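Local atomic coordinates of formate oxidase (Aspergillus oryzae, PDB entry 5ZU3), a protein that acts as an oxidase of formate, a flavoprotein of the glucose-methanol-choline oxidoreductase family that here carries its FAD as 8-formyl-FAD. Residues A[100-105]-A[550-555]; A[390-395]-A[421-426]; A[197-202]-A[351-356]; A[17-22]-A[209-214]. The protein carries 1 engineered substitution. All blocks are in the same frame, centred on the assembly; numbering follows the deposited sequence.

In the fold
Interactions 1, 2 and 3 share one large mixed sheet: strand 195-204 pairs with 100-101 and with 353-358, which pairs in turn with 392-397, next to 415-423. Their centres lie 11 to 15 Å apart and all three touch. Interaction 4 sits farther along the cofactor, at its diphosphate, its centre about 27 Å from that of interaction 2; it meets interaction 3 where Thr202 O accepts a probable hydrogen bond from Ser209 N. Along the chain, interaction 1 encloses interactions 2 and 3, while interaction 4 crosses both 1 and 3. The cofactor is thus held at its diphosphate by interaction 4 and at the pyrimidine edge of its ring by interaction 1, backed by the sheet.

Interaction 1: residues A[100-105]-A[550-555]; sequences TWVPGH and PDCKIQ. Engineered in segment 550-555: Lys553 (natural residue Arg). With FAY ([(2R,3S,4R,5R)-5-(6-amino-9H-purin-9-yl)-3,4-dihydroxytetrahydrofuran-2-yl]methyl (2R,3S,4S)-5-(8-formyl-7-methyl-2,4-dioxo-3,4-dihydrobenzo[g]pteridin-10(2H)-yl)-2,3,4-trihydroxypentyl dihydrogen diphosphate), chain D.
Thr100 and Lys553, an engineered residue that is Arg in the natural protein, cross at about a right angle. The lysine runs past the pyrimidine end of the flavin, its CD close to O4 of FAY, and its NZ donates to Thr100 OG1 at 3.0 Å. That hydroxyl stands beside its own backbone N (chi1 -43°), where NZ can reach it. A second bond from NZ goes to flavin O4, 3.0 Å away, so a single amine ties threonine to cofactor. The backbone of Thr100 reads the same edge of the ring: its N donates to O4 at 3.2 Å and its O accepts from flavin N3 at 2.8 Å. Gln555 NE2 reaches that same carbonyl oxygen at 3.0 Å, coming in from 66° above its plane, while Asn97 holds Gln555 OE1. In this GMC oxidoreductase fold Gln555 opens helix 555-572, and its N donates to flavin O2 at 2.8 Å; a helix start placed here would probably steady negative charge at the pyrimidine end of a reduced flavin. Gln555 CG also packs on Trp101 CE3, with amide and indole planes 54° apart. Farther along, both methyls of Val102 straddle Cys552 CB. At the far end Asp551 OD1 accepts from His105 N at 3.0 Å on its anti side, the donor well out of the carboxylate plane, while OD2 bridges to Arg425 and bonds Thr108.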
# COMPACT_ATOMS: atom_id res chain seq x y z
N THR A 100 -2.28 -5.53 6.75
CA THR A 100 -1.18 -5.33 7.69
C THR A 100 -0.98 -3.85 7.95
O THR A 100 -1.01 -3.03 7.02
CB THR A 100 0.13 -5.93 7.19
OG1 THR A 100 -0.09 -7.22 6.61
CG2 THR A 100 1.07 -6.11 8.35
N TRP A 101 -0.77 -3.51 9.21
CA TRP A 101 -0.70 -2.13 9.70
C TRP A 101 0.68 -1.92 10.32
O TRP A 101 0.92 -2.40 11.44
CB TRP A 101 -1.81 -1.88 10.71
CG TRP A 101 -1.86 -0.51 11.30
CD1 TRP A 101 -1.24 -0.09 12.45
CD2 TRP A 101 -2.57 0.62 10.78
NE1 TRP A 101 -1.51 1.24 12.67
CE2 TRP A 101 -2.33 1.70 11.67
CE3 TRP A 101 -3.36 0.84 9.66
CZ2 TRP A 101 -2.87 2.96 11.46
CZ3 TRP A 101 -3.91 2.09 9.46
CH2 TRP A 101 -3.66 3.14 10.35
N VAL A 102 1.58 -1.28 9.59
CA VAL A 102 2.96 -1.07 10.04
C VAL A 102 3.47 0.29 9.54
O VAL A 102 3.35 0.60 8.35
CB VAL A 102 3.87 -2.22 9.59
CG1 VAL A 102 3.73 -2.43 8.09
CG2 VAL A 102 5.32 -1.92 9.94
N PRO A 103 3.98 1.15 10.42
CA PRO A 103 4.40 2.50 10.00
C PRO A 103 5.68 2.57 9.17
O PRO A 103 5.69 3.20 8.11
CB PRO A 103 4.57 3.26 11.32
CG PRO A 103 4.74 2.18 12.39
CD PRO A 103 4.16 0.91 11.87
N GLY A 104 6.77 1.99 9.67
CA GLY A 104 8.08 2.16 9.06
C GLY A 104 9.11 2.72 10.03
O GLY A 104 8.83 3.01 11.19
N HIS A 105 10.31 2.92 9.49
CA HIS A 105 11.48 3.19 10.30
C HIS A 105 11.71 4.69 10.49
O HIS A 105 11.58 5.47 9.56
CB HIS A 105 12.70 2.55 9.65
CG HIS A 105 13.88 2.44 10.56
ND1 HIS A 105 14.70 3.51 10.84
CD2 HIS A 105 14.38 1.38 11.24
CE1 HIS A 105 15.67 3.11 11.65
NE2 HIS A 105 15.49 1.83 11.92
N PRO A 550 8.11 4.11 2.69
CA PRO A 550 8.41 3.47 3.98
C PRO A 550 9.00 2.07 3.79
O PRO A 550 8.94 1.47 2.71
CB PRO A 550 7.04 3.43 4.68
CG PRO A 550 6.33 4.63 4.15
CD PRO A 550 6.83 4.84 2.72
N ASP A 551 9.54 1.54 4.90
CA ASP A 551 10.32 0.30 4.91
C ASP A 551 9.44 -0.93 5.14
O ASP A 551 9.87 -1.91 5.78
CB ASP A 551 11.40 0.37 5.99
CG ASP A 551 12.06 1.75 6.10
OD1 ASP A 551 11.49 2.63 6.76
OD2 ASP A 551 13.14 1.99 5.55
N CYS A 552 8.19 -0.90 4.67
CA CYS A 552 7.18 -1.88 5.04
C CYS A 552 5.94 -1.58 4.23
O CYS A 552 5.95 -0.63 3.43
CB CYS A 552 6.89 -1.76 6.53
SG CYS A 552 6.43 -0.07 6.97
N LYS A 553 4.86 -2.35 4.43
CA LYS A 553 3.56 -2.02 3.85
C LYS A 553 3.13 -0.62 4.27
O LYS A 553 3.38 -0.18 5.40
CB LYS A 553 2.52 -3.05 4.28
CG LYS A 553 2.95 -4.50 4.10
CD LYS A 553 1.73 -5.34 3.80
CE LYS A 553 2.00 -6.82 3.89
NZ LYS A 553 0.75 -7.63 3.78
N ILE A 554 2.40 0.07 3.38
CA ILE A 554 2.38 1.53 3.42
C ILE A 554 1.03 2.12 3.81
O ILE A 554 0.91 3.35 3.88
CB ILE A 554 2.83 2.13 2.07
CG1 ILE A 554 1.86 1.72 0.95
CG2 ILE A 554 4.27 1.74 1.73
CD1 ILE A 554 1.88 2.68 -0.22
N GLN A 555 0.01 1.30 4.10
CA GLN A 555 -1.30 1.89 4.36
C GLN A 555 -1.26 2.80 5.58
O GLN A 555 -2.04 3.76 5.66
CB GLN A 555 -2.37 0.81 4.51
CG GLN A 555 -2.65 0.33 5.92
CD GLN A 555 -3.86 -0.63 5.98
OE1 GLN A 555 -4.93 -0.36 5.44
NE2 GLN A 555 -3.67 -1.77 6.62
P FAY D . -4.62 5.96 -1.57
N1 FAY D . -0.90 -1.70 2.60
C2 FAY D . -0.74 -2.12 3.90
O2 FAY D . -0.26 -1.37 4.76
N3 FAY D . -1.17 -3.38 4.28
C4 FAY D . -1.46 -4.33 3.33
O4 FAY D . -1.38 -5.52 3.63
N5 FAY D . -1.66 -4.78 0.97
C6 FAY D . -2.51 -5.25 -1.21
C7 FAY D . -3.13 -4.84 -2.37
C8 FAY D . -3.20 -3.47 -2.66
O8 FAY D . -4.12 -1.82 -4.06
C9 FAY D . -2.90 -2.55 -1.64
PA FAY D . -6.58 4.54 -3.00
C1' FAY D . -1.31 -0.70 0.12
C10 FAY D . -1.57 -2.53 1.74
N10 FAY D . -1.75 -2.09 0.46
N1A FAY D . -12.63 8.79 -11.17
O1A FAY D . -6.46 3.59 -4.14
C1B FAY D . -10.73 6.49 -6.80
O1P FAY D . -5.65 6.73 -0.79
C2' FAY D . -2.44 0.28 0.45
O2' FAY D . -3.72 -0.33 0.39
C2A FAY D . -13.28 8.62 -9.97
O2A FAY D . -6.86 3.87 -1.69
C2B FAY D . -10.52 4.99 -6.65
O2B FAY D . -11.68 4.22 -6.97
O2P FAY D . -3.32 6.68 -1.88
C3' FAY D . -2.45 1.47 -0.50
O3' FAY D . -1.16 2.04 -0.65
N3A FAY D . -12.66 7.99 -8.90
C3B FAY D . -10.11 4.90 -5.20
O3B FAY D . -11.29 4.88 -4.45
O3P FAY D . -5.23 5.40 -2.94
C4' FAY D . -3.44 2.53 -0.04
O4' FAY D . -4.73 1.97 0.13
C4A FAY D . -11.39 7.54 -9.04
C4B FAY D . -9.45 6.23 -4.90
O4B FAY D . -9.70 7.06 -6.02
C4X FAY D . -1.68 -3.89 2.02
C5' FAY D . -3.43 3.64 -1.09
O5' FAY D . -4.25 4.69 -0.66
C5A FAY D . -10.71 7.71 -10.24
C5B FAY D . -7.96 6.15 -4.62
O5B FAY D . -7.76 5.61 -3.33
C5X FAY D . -2.02 -4.33 -0.29
C6A FAY D . -11.33 8.34 -11.32
N6A FAY D . -10.75 8.26 -12.53
N7A FAY D . -9.48 7.20 -10.11
C7M FAY D . -3.55 -5.90 -3.35
C8A FAY D . -9.34 6.69 -8.87
C8M FAY D . -4.00 -3.00 -3.80
C9A FAY D . -2.27 -2.98 -0.48
N9A FAY D . -10.50 6.90 -8.18

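Interaction 2: residues A[390-395]-A[421-426]; sequences PHFELD and VDLVRP
Phe392 faces Leu423, and Leu394 faces Val421, across two neighbouring antiparallel strands of the large mixed sheet that flanks the flavin in this GMC oxidoreductase. The short strand axes come within 4.8 Å and run at 159° to each other. Backbone bonds fix the register: Glu393 and Asp422 form the hydrogen-bonded pair, with Glu393 N on Asp422 O at 2.9 Å and Asp422 N on Glu393 O at 3.1 Å. Beyond the strands Val424 N still reaches His391 O at 3.2 Å. Apolar contacts gather on the side of the sheet that carries Phe392, Leu394, Val421 and Leu423. There the CD2-CE2 side of the Phe392 ring lies against Val421 CG1, 3.5 Å from CD2, and Leu423 CD1 sits over one ring face, displaced toward the rim. Leu394 lies alongside Val421 and points the same way; helix 454-473 packs on both. On the other side of the sheet, Val424 CG1 touches Glu393 CB at 3.7 Å. Polar groups also collect there: Glu393 CG is anti to the backbone N (chi1 163°) and the chain runs out extended, so that OE2 accepts from Lys553 N. Between the acids of Asp395 and Asp422 a water donates to both, lying 2.7 Å from Asp395 OD2.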
# COMPACT_ATOMS: atom_id res chain seq x y z
N PRO A 390 15.47 -1.90 8.05
CA PRO A 390 15.38 -3.27 7.54
C PRO A 390 15.81 -3.32 6.08
O PRO A 390 15.82 -2.32 5.37
CB PRO A 390 13.88 -3.60 7.67
CG PRO A 390 13.34 -2.63 8.64
CD PRO A 390 14.16 -1.39 8.50
N HIS A 391 16.21 -4.52 5.65
CA HIS A 391 16.39 -4.77 4.22
C HIS A 391 15.13 -5.40 3.63
O HIS A 391 14.79 -5.13 2.47
CB HIS A 391 17.60 -5.68 3.96
CG HIS A 391 18.92 -4.99 4.09
ND1 HIS A 391 20.03 -5.61 4.63
CD2 HIS A 391 19.32 -3.74 3.73
CE1 HIS A 391 21.06 -4.78 4.59
NE2 HIS A 391 20.66 -3.64 4.06
N PHE A 392 14.43 -6.24 4.39
CA PHE A 392 13.26 -6.92 3.86
C PHE A 392 12.09 -6.85 4.81
O PHE A 392 12.25 -6.60 6.01
CB PHE A 392 13.58 -8.37 3.55
CG PHE A 392 14.43 -8.53 2.34
CD1 PHE A 392 15.82 -8.41 2.44
CD2 PHE A 392 13.85 -8.77 1.10
CE1 PHE A 392 16.62 -8.55 1.31
CE2 PHE A 392 14.65 -8.91 -0.04
CZ PHE A 392 16.04 -8.79 0.07
N GLU A 393 10.89 -6.99 4.23
CA GLU A 393 9.69 -7.43 4.95
C GLU A 393 9.36 -8.82 4.43
O GLU A 393 9.13 -9.00 3.23
CB GLU A 393 8.49 -6.49 4.75
CG GLU A 393 7.17 -7.17 5.14
CD GLU A 393 5.97 -6.20 5.32
OE1 GLU A 393 4.82 -6.71 5.44
OE2 GLU A 393 6.13 -4.96 5.35
N LEU A 394 9.40 -9.80 5.32
CA LEU A 394 9.09 -11.18 4.97
C LEU A 394 7.71 -11.52 5.53
O LEU A 394 7.53 -11.65 6.75
CB LEU A 394 10.16 -12.13 5.49
CG LEU A 394 11.61 -11.73 5.19
CD1 LEU A 394 12.57 -12.77 5.76
CD2 LEU A 394 11.85 -11.57 3.68
N ASP A 395 6.74 -11.63 4.64
CA ASP A 395 5.39 -12.02 4.99
C ASP A 395 5.31 -13.52 4.89
O ASP A 395 5.66 -14.10 3.85
CB ASP A 395 4.38 -11.35 4.06
CG ASP A 395 4.38 -9.84 4.20
OD1 ASP A 395 4.71 -9.38 5.32
OD2 ASP A 395 4.09 -9.13 3.20
N VAL A 421 8.83 -12.33 -0.24
CA VAL A 421 10.10 -11.66 0.03
C VAL A 421 10.03 -10.27 -0.60
O VAL A 421 10.13 -10.10 -1.82
CB VAL A 421 11.30 -12.47 -0.47
CG1 VAL A 421 12.58 -11.73 -0.15
CG2 VAL A 421 11.30 -13.83 0.19
N ASP A 422 9.85 -9.27 0.25
CA ASP A 422 9.55 -7.90 -0.13
C ASP A 422 10.80 -7.07 0.17
O ASP A 422 11.19 -6.91 1.33
CB ASP A 422 8.34 -7.44 0.69
CG ASP A 422 7.92 -6.04 0.40
OD1 ASP A 422 8.70 -5.26 -0.19
OD2 ASP A 422 6.81 -5.68 0.84
N LEU A 423 11.48 -6.60 -0.88
CA LEU A 423 12.63 -5.71 -0.71
C LEU A 423 12.12 -4.30 -0.39
O LEU A 423 11.54 -3.62 -1.25
CB LEU A 423 13.51 -5.72 -1.96
CG LEU A 423 14.60 -4.67 -2.10
CD1 LEU A 423 15.71 -4.79 -1.01
CD2 LEU A 423 15.21 -4.70 -3.51
N VAL A 424 12.27 -3.87 0.86
CA VAL A 424 11.63 -2.63 1.29
C VAL A 424 12.53 -1.43 1.11
O VAL A 424 12.04 -0.29 1.15
CB VAL A 424 11.14 -2.73 2.75
CG1 VAL A 424 9.97 -3.71 2.86
CG2 VAL A 424 12.26 -3.15 3.67
N ARG A 425 13.82 -1.64 0.87
CA ARG A 425 14.75 -0.53 0.66
C ARG A 425 15.52 -0.72 -0.65
O ARG A 425 16.75 -0.82 -0.66
CB ARG A 425 15.71 -0.42 1.85
CG ARG A 425 15.08 0.23 3.07
CD ARG A 425 15.36 1.75 3.11
NE ARG A 425 14.73 2.42 1.96
CZ ARG A 425 13.47 2.85 1.97
NH1 ARG A 425 12.71 2.67 3.05
NH2 ARG A 425 12.96 3.47 0.91
N PRO A 426 14.82 -0.73 -1.79
CA PRO A 426 15.52 -0.87 -3.07
C PRO A 426 16.25 0.42 -3.43
O PRO A 426 15.96 1.50 -2.93
CB PRO A 426 14.39 -1.15 -4.06
CG PRO A 426 13.18 -0.52 -3.44
CD PRO A 426 13.41 -0.34 -1.97
O HOH W 1 4.84 -6.97 1.79

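Interaction 3: residues A[197-202]-A[351-356]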
# COMPACT_ATOMS: atom_id res chain seq x y z
N THR A 197 7.82 -10.29 14.22
CA THR A 197 6.77 -9.65 15.01
C THR A 197 5.41 -10.29 14.78
O THR A 197 5.16 -10.92 13.75
CB THR A 197 6.69 -8.13 14.71
OG1 THR A 197 5.99 -7.47 15.78
CG2 THR A 197 6.01 -7.86 13.37
N HIS A 198 4.55 -10.17 15.79
CA HIS A 198 3.12 -10.42 15.62
C HIS A 198 2.49 -9.14 15.10
O HIS A 198 2.30 -8.17 15.84
CB HIS A 198 2.48 -10.86 16.94
CG HIS A 198 2.90 -12.23 17.40
ND1 HIS A 198 4.03 -12.45 18.16
CD2 HIS A 198 2.34 -13.44 17.20
CE1 HIS A 198 4.14 -13.73 18.42
NE2 HIS A 198 3.14 -14.36 17.83
N CYS A 199 2.14 -9.13 13.81
CA CYS A 199 1.72 -7.90 13.16
C CYS A 199 0.32 -7.50 13.61
O CYS A 199 -0.48 -8.32 14.08
CB CYS A 199 1.73 -8.07 11.64
SG CYS A 199 0.66 -9.38 10.97
N CYS A 200 0.04 -6.22 13.45
CA CYS A 200 -1.31 -5.70 13.64
C CYS A 200 -1.99 -5.57 12.29
O CYS A 200 -1.34 -5.55 11.25
CB CYS A 200 -1.26 -4.34 14.36
SG CYS A 200 -0.81 -4.46 16.14
N ASP A 201 -3.31 -5.50 12.32
CA ASP A 201 -4.08 -5.57 11.09
C ASP A 201 -5.26 -4.62 11.15
O ASP A 201 -5.82 -4.38 12.22
CB ASP A 201 -4.53 -7.00 10.83
CG ASP A 201 -3.38 -7.90 10.43
OD1 ASP A 201 -2.91 -7.75 9.28
OD2 ASP A 201 -2.91 -8.73 11.25
N THR A 202 -5.65 -4.10 9.99
CA THR A 202 -6.93 -3.40 9.89
C THR A 202 -8.05 -4.43 9.80
O THR A 202 -8.88 -4.41 8.87
CB THR A 202 -6.96 -2.43 8.70
OG1 THR A 202 -6.50 -3.10 7.51
CG2 THR A 202 -6.08 -1.20 8.97
N GLY A 351 -6.87 -12.69 8.07
CA GLY A 351 -6.08 -12.15 6.98
C GLY A 351 -4.91 -13.03 6.57
O GLY A 351 -4.14 -12.64 5.68
N LEU A 352 -4.75 -14.17 7.25
CA LEU A 352 -3.83 -15.25 6.90
C LEU A 352 -2.37 -14.86 7.00
O LEU A 352 -1.51 -15.55 6.48
CB LEU A 352 -4.11 -15.79 5.49
CG LEU A 352 -5.58 -16.01 5.17
CD1 LEU A 352 -5.75 -16.37 3.70
CD2 LEU A 352 -6.18 -17.07 6.07
N LEU A 353 -2.06 -13.76 7.67
CA LEU A 353 -0.68 -13.31 7.83
C LEU A 353 -0.55 -12.86 9.27
O LEU A 353 -1.15 -11.84 9.65
CB LEU A 353 -0.36 -12.18 6.85
CG LEU A 353 0.96 -11.42 7.00
CD1 LEU A 353 2.17 -12.36 7.06
CD2 LEU A 353 1.11 -10.39 5.88
N GLU A 354 0.21 -13.60 10.08
CA GLU A 354 0.25 -13.36 11.52
C GLU A 354 1.64 -13.08 12.06
O GLU A 354 1.76 -12.39 13.08
CB GLU A 354 -0.33 -14.56 12.28
CG GLU A 354 -1.81 -14.84 11.99
CD GLU A 354 -2.23 -16.19 12.53
OE1 GLU A 354 -1.30 -16.99 12.75
OE2 GLU A 354 -3.45 -16.43 12.81
N LEU A 355 2.68 -13.61 11.44
CA LEU A 355 4.06 -13.24 11.75
C LEU A 355 4.68 -12.60 10.53
O LEU A 355 4.48 -13.09 9.41
CB LEU A 355 4.90 -14.46 12.19
CG LEU A 355 4.54 -15.00 13.58
CD1 LEU A 355 5.01 -16.44 13.77
CD2 LEU A 355 5.09 -14.07 14.67
N VAL A 356 5.43 -11.52 10.75
CA VAL A 356 6.13 -10.77 9.71
C VAL A 356 7.55 -10.47 10.19
O VAL A 356 7.73 -10.02 11.32
CB VAL A 356 5.40 -9.45 9.37
CG1 VAL A 356 6.27 -8.61 8.43
CG2 VAL A 356 4.02 -9.72 8.79
O HOH W 2 0.12 -11.15 14.65
O HOH W 3 -1.50 -9.36 8.08
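Leu355 reaches across to Thr197 and His198 mainly through one branch. CB lies 3.9 Å from Thr197 O. CG, anti to the carbonyl carbon (chi1 -71°), keeps about the same distance from that oxygen and turns CD2 toward Thr197 and His198. CD2 does most of the touching: it is 3.3 Å from Thr197 O and sits squarely over the imidazole of His198, 3.7 Å from the ring centroid and 7° off the normal, a CH-pi contact. Glu186 holds His198 ND1, which should limit turning of the ring beneath the methyl. The two side chains point the same way from antiparallel strands 195-204 and 353-358, neighbours in the mixed sheet of the GMC fold. Thr197 and Val356 form the hydrogen-bonded pair, Thr197 N to Val356 O at 2.9 Å and Val356 N to Thr197 O at 3.1 Å. Farther on, Cys199 N makes only a weak bond to Glu354 O, at 3.4 Å. Water joins in here: one molecule donates to both Cys199 O and Glu354 O, and another lies between Asp201 OD1 and Leu353 O. Direct backbone pairing therefore weakens along the strands, and water supplements it where the backbones part.

Interaction 4: residues A[17-22]-A[209-214]. With FAY ([(2R,3S,4R,5R)-5-(6-amino-9H-purin-9-yl)-3,4-dihydroxytetrahydrofuran-2-yl]methyl (2R,3S,4S)-5-(8-formyl-7-methyl-2,4-dioxo-3,4-dihydrobenzo[g]pteridin-10(2H)-yl)-2,3,4-trihydroxypentyl dihydrogen diphosphate), chain D.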
# COMPACT_ATOMS: atom_id res chain seq x y z
N ALA A 17 -6.76 7.75 1.74
CA ALA A 17 -6.54 9.10 2.27
C ALA A 17 -7.75 10.01 2.05
O ALA A 17 -8.01 10.90 2.88
CB ALA A 17 -5.31 9.72 1.62
N GLY A 18 -8.49 9.80 0.96
CA GLY A 18 -9.61 10.68 0.63
C GLY A 18 -10.71 10.64 1.66
O GLY A 18 -11.25 11.68 2.06
N ASN A 19 -11.12 9.44 2.07
CA ASN A 19 -12.15 9.34 3.10
C ASN A 19 -11.62 9.85 4.43
O ASN A 19 -12.38 10.45 5.21
CB ASN A 19 -12.60 7.89 3.24
CG ASN A 19 -13.42 7.43 2.07
OD1 ASN A 19 -13.88 8.24 1.25
ND2 ASN A 19 -13.60 6.11 1.95
N THR A 20 -10.33 9.68 4.70
CA THR A 20 -9.75 10.22 5.92
C THR A 20 -9.89 11.73 5.96
O THR A 20 -10.44 12.30 6.92
CB THR A 20 -8.27 9.83 6.03
OG1 THR A 20 -8.11 8.39 6.05
CG2 THR A 20 -7.62 10.45 7.28
N VAL A 21 -9.44 12.41 4.89
CA VAL A 21 -9.54 13.87 4.83
C VAL A 21 -11.01 14.29 4.93
O VAL A 21 -11.37 15.18 5.71
CB VAL A 21 -8.89 14.41 3.54
CG1 VAL A 21 -9.14 15.90 3.40
CG2 VAL A 21 -7.39 14.12 3.53
N ALA A 22 -11.87 13.61 4.17
CA ALA A 22 -13.29 13.97 4.13
C ALA A 22 -13.96 13.81 5.50
O ALA A 22 -14.67 14.70 5.95
CB ALA A 22 -14.01 13.13 3.07
N SER A 209 -11.44 -3.35 8.35
CA SER A 209 -11.52 -1.93 8.71
C SER A 209 -11.02 -1.11 7.53
O SER A 209 -9.83 -0.80 7.42
CB SER A 209 -10.70 -1.62 9.95
OG SER A 209 -11.02 -2.43 11.06
N GLY A 210 -11.95 -0.71 6.65
CA GLY A 210 -11.63 0.16 5.54
C GLY A 210 -11.91 1.64 5.83
O GLY A 210 -12.62 1.99 6.76
N SER A 211 -11.33 2.50 4.99
CA SER A 211 -11.43 3.95 5.19
C SER A 211 -12.85 4.47 5.05
O SER A 211 -13.10 5.62 5.45
CB SER A 211 -10.51 4.65 4.20
OG SER A 211 -11.11 4.78 2.92
N PHE A 212 -13.78 3.67 4.53
CA PHE A 212 -15.17 4.08 4.45
C PHE A 212 -15.77 4.30 5.83
O PHE A 212 -16.77 5.02 5.96
CB PHE A 212 -15.97 3.01 3.72
CG PHE A 212 -15.60 1.61 4.12
CD1 PHE A 212 -15.97 1.11 5.36
CD2 PHE A 212 -14.89 0.79 3.26
CE1 PHE A 212 -15.63 -0.16 5.75
CE2 PHE A 212 -14.56 -0.50 3.64
CZ PHE A 212 -14.92 -0.97 4.90
N LEU A 213 -15.16 3.73 6.87
CA LEU A 213 -15.59 3.95 8.24
C LEU A 213 -15.44 5.39 8.68
O LEU A 213 -15.92 5.75 9.76
CB LEU A 213 -14.78 3.05 9.18
CG LEU A 213 -15.00 1.56 8.95
CD1 LEU A 213 -13.97 0.79 9.76
CD2 LEU A 213 -16.44 1.24 9.37
N PHE A 214 -14.71 6.19 7.91
CA PHE A 214 -14.56 7.61 8.19
C PHE A 214 -15.78 8.44 7.78
O PHE A 214 -16.00 9.51 8.36
CB PHE A 214 -13.36 8.18 7.45
CG PHE A 214 -12.13 8.25 8.26
CD1 PHE A 214 -11.93 9.32 9.12
CD2 PHE A 214 -11.14 7.31 8.12
CE1 PHE A 214 -10.76 9.41 9.86
CE2 PHE A 214 -9.97 7.42 8.85
CZ PHE A 214 -9.78 8.46 9.73
P FAY D . -4.62 5.96 -1.57
N1 FAY D . -0.90 -1.70 2.60
C2 FAY D . -0.74 -2.12 3.90
O2 FAY D . -0.26 -1.37 4.76
N3 FAY D . -1.17 -3.38 4.28
C4 FAY D . -1.46 -4.33 3.33
O4 FAY D . -1.38 -5.52 3.63
N5 FAY D . -1.66 -4.78 0.97
C6 FAY D . -2.51 -5.25 -1.21
C7 FAY D . -3.13 -4.84 -2.37
C8 FAY D . -3.20 -3.47 -2.66
O8 FAY D . -4.12 -1.82 -4.06
C9 FAY D . -2.90 -2.55 -1.64
PA FAY D . -6.58 4.54 -3.00
C1' FAY D . -1.31 -0.70 0.12
C10 FAY D . -1.57 -2.53 1.74
N10 FAY D . -1.75 -2.09 0.46
N1A FAY D . -12.63 8.79 -11.17
O1A FAY D . -6.46 3.59 -4.14
C1B FAY D . -10.73 6.49 -6.80
O1P FAY D . -5.65 6.73 -0.79
C2' FAY D . -2.44 0.28 0.45
O2' FAY D . -3.72 -0.33 0.39
C2A FAY D . -13.28 8.62 -9.97
O2A FAY D . -6.86 3.87 -1.69
C2B FAY D . -10.52 4.99 -6.65
O2B FAY D . -11.68 4.22 -6.97
O2P FAY D . -3.32 6.68 -1.88
C3' FAY D . -2.45 1.47 -0.50
O3' FAY D . -1.16 2.04 -0.65
N3A FAY D . -12.66 7.99 -8.90
C3B FAY D . -10.11 4.90 -5.20
O3B FAY D . -11.29 4.88 -4.45
O3P FAY D . -5.23 5.40 -2.94
C4' FAY D . -3.44 2.53 -0.04
O4' FAY D . -4.73 1.97 0.13
C4A FAY D . -11.39 7.54 -9.04
C4B FAY D . -9.45 6.23 -4.90
O4B FAY D . -9.70 7.06 -6.02
C4X FAY D . -1.68 -3.89 2.02
C5' FAY D . -3.43 3.64 -1.09
O5' FAY D . -4.25 4.69 -0.66
C5A FAY D . -10.71 7.71 -10.24
C5B FAY D . -7.96 6.15 -4.62
O5B FAY D . -7.76 5.61 -3.33
C5X FAY D . -2.02 -4.33 -0.29
C6A FAY D . -11.33 8.34 -11.32
N6A FAY D . -10.75 8.26 -12.53
N7A FAY D . -9.48 7.20 -10.11
C7M FAY D . -3.55 -5.90 -3.35
C8A FAY D . -9.34 6.69 -8.87
C8M FAY D . -4.00 -3.00 -3.80
C9A FAY D . -2.27 -2.98 -0.48
N9A FAY D . -10.50 6.90 -8.18
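Helix 16-25 meets the 3-10 turn 211-214 most closely at Asn19 and Ser211, whose CA atoms are 5.8 Å apart. This is the first helix of the Rossmann-type FAD-binding fold, following strand 9-12 and a glycine-rich turn consistent with a GxGxxG motif that includes Gly18. Asn19 leans CB and the ND2 side of its amide on the turn: CB lies 3.2 Å from Ser211 O, and ND2 donates to Ser211 OG at 3.0 Å, a bent bond with the hydroxyl 33° out of the amide plane. Ser211 OG fits between its own backbone N and carbonyl carbon (chi1 81°), a setting from which it also bonds to Gly15 O in the turn ahead of the helix. One serine hydroxyl thus links the asparagine amide with the turn that leads into the helix.

At the next residue of the helix, Phe214 lays a ring face on the backbone of Thr20. Thr20 CA sits almost over the ring centre, 3.8 Å from the centroid, as a CH-pi contact, while CG2 reaches Phe214 CZ and OG1 comes to 3.5 Å from Phe214 CE2. That hydroxyl is bonded back to Thr16 O within the helix. Ser211 O lies at the edge of the same ring, in its plane, and Phe214 CB presses to 3.3 Å on Asn19 O. Helix 555-572 packs against both Thr20 and Phe214. At the start of segment 17-22 the helix points its amino end at the diphosphate, and Ala17 N donates to FAY O1P at 2.9 Å, nearly straight at 172°.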